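Local coordinates for uncharacterized protein Atu2452 (Agrobacterium tumefaciens, PDB 2R8B), which is of unknown function but belongs to the dienelactone hydrolase family of alpha/beta hydrolases and is probably a hydrolase, at residues G125-A128 against D129-K132. Sequence-based numbering, arbitrary orientation.
Sequences GKMA and DFIK
A Met-aromatic contact on the buried side of helix 117-138 joins Met127 to Phe130, with Ile131 completing the apolar cluster one turn along. Met127, present as selenomethionine, bends at chi2 (-60°) and brings SE to 4.2 Å from Phe130 CD2. The approach to the ring is oblique, with SE 5.4 Å from its centroid. Met127 SE also meets Ile131 CD1 at 3.9 Å, the two side chains crossing at a slant. With CG anti to the backbone N (chi1 179°), the Phe130 ring is carried to where Tyr51 and His53 meet it edge-to-face, while Ile131 packs on Leu64 and Val66 of the central sheet. The backbone beneath is regular: Phe130 N bonds to Lys126 O at 2.9 Å, Ile131 N to Met127 O at 2.8 Å and Lys132 N to Ala128 O at 2.9 Å, all nearly straight. Asp129 N makes a weak bond to Gly125 O at 3.4 Å. Asp129 and Lys132 are exposed while Met127, Ala128, Phe130 and Ile131 are buried, so this part of the helix is amphipathic. Dispersion between the polarisable selenium, the Phe130 ring and the Ile131 methyl probably contributes to packing on the inner face, while the peptide groups satisfy one another along the axis.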
loop_
_atom_site.group_PDB
_atom_site.type_symbol
_atom_site.label_atom_id
_atom_site.label_comp_id
_atom_site.label_asym_id
_atom_site.label_seq_id
_atom_site.Cartn_x
_atom_site.Cartn_y
_atom_site.Cartn_z
ATOM N N GLY A 125 -6.787 8.735 7.182
ATOM C CA GLY A 125 -6.349 9.465 8.354
ATOM C C GLY A 125 -5.832 8.586 9.464
ATOM O O GLY A 125 -4.896 8.978 10.146
ATOM N N LYS A 126 -6.417 7.398 9.643
ATOM C CA LYS A 126 -5.954 6.438 10.668
ATOM C C LYS A 126 -4.597 5.844 10.288
ATOM O O LYS A 126 -3.651 5.949 11.058
ATOM C CB LYS A 126 -6.994 5.339 10.888
ATOM C CG LYS A 126 -6.779 4.437 12.092
ATOM C CD LYS A 126 -8.045 3.633 12.445
ATOM C CE LYS A 126 -7.686 2.269 13.073
ATOM N NZ LYS A 126 -8.790 1.624 13.860
HETATM N N MSE A 127 -4.497 5.251 9.092
HETATM C CA MSE A 127 -3.219 4.794 8.529
HETATM C C MSE A 127 -2.064 5.779 8.621
HETATM O O MSE A 127 -0.985 5.434 9.136
HETATM C CB MSE A 127 -3.368 4.484 7.070
HETATM C CG MSE A 127 -3.484 3.075 6.798
HETATM SE SE MSE A 127 -1.991 1.983 7.353
HETATM C CE MSE A 127 -3.180 0.469 7.740
ATOM N N ALA A 128 -2.266 6.985 8.090
ATOM C CA ALA A 128 -1.249 8.009 8.174
ATOM C C ALA A 128 -0.709 8.104 9.610
ATOM O O ALA A 128 0.494 8.005 9.827
ATOM C CB ALA A 128 -1.814 9.322 7.751
ATOM N N ASP A 129 -1.607 8.271 10.580
ATOM C CA ASP A 129 -1.219 8.476 11.965
ATOM C C ASP A 129 -0.428 7.307 12.516
ATOM O O ASP A 129 0.640 7.503 13.126
ATOM C CB ASP A 129 -2.458 8.728 12.815
ATOM C CG ASP A 129 -3.012 10.111 12.601
ATOM O OD1 ASP A 129 -2.195 10.974 12.204
ATOM O OD2 ASP A 129 -4.234 10.340 12.813
ATOM N N PHE A 130 -0.981 6.115 12.279
ATOM C CA PHE A 130 -0.422 4.839 12.634
ATOM C C PHE A 130 0.994 4.781 12.088
ATOM O O PHE A 130 1.938 4.581 12.834
ATOM C CB PHE A 130 -1.314 3.769 12.009
ATOM C CG PHE A 130 -0.867 2.354 12.244
ATOM C CD1 PHE A 130 -1.086 1.724 13.462
ATOM C CD2 PHE A 130 -0.303 1.617 11.222
ATOM C CE1 PHE A 130 -0.701 0.394 13.677
ATOM C CE2 PHE A 130 0.074 0.288 11.432
ATOM C CZ PHE A 130 -0.118 -0.310 12.665
ATOM N N ILE A 131 1.164 5.017 10.801
ATOM C CA ILE A 131 2.510 5.049 10.233
ATOM C C ILE A 131 3.440 6.111 10.892
ATOM O O ILE A 131 4.484 5.742 11.399
ATOM C CB ILE A 131 2.462 5.117 8.668
ATOM C CG1 ILE A 131 1.921 3.795 8.113
ATOM C CG2 ILE A 131 3.859 5.384 8.084
ATOM C CD1 ILE A 131 1.321 3.894 6.756
ATOM N N LYS A 132 3.076 7.393 10.913
ATOM C CA LYS A 132 3.870 8.431 11.616
ATOM C C LYS A 132 4.257 8.043 13.065
ATOM O O LYS A 132 5.373 8.348 13.543
ATOM C CB LYS A 132 3.123 9.775 11.673
ATOM C CG LYS A 132 3.029 10.542 10.347
ATOM C CD LYS A 132 1.654 11.222 10.201
ATOM C CE LYS A 132 1.604 12.245 9.055
ATOM N NZ LYS A 132 2.100 13.580 9.535
#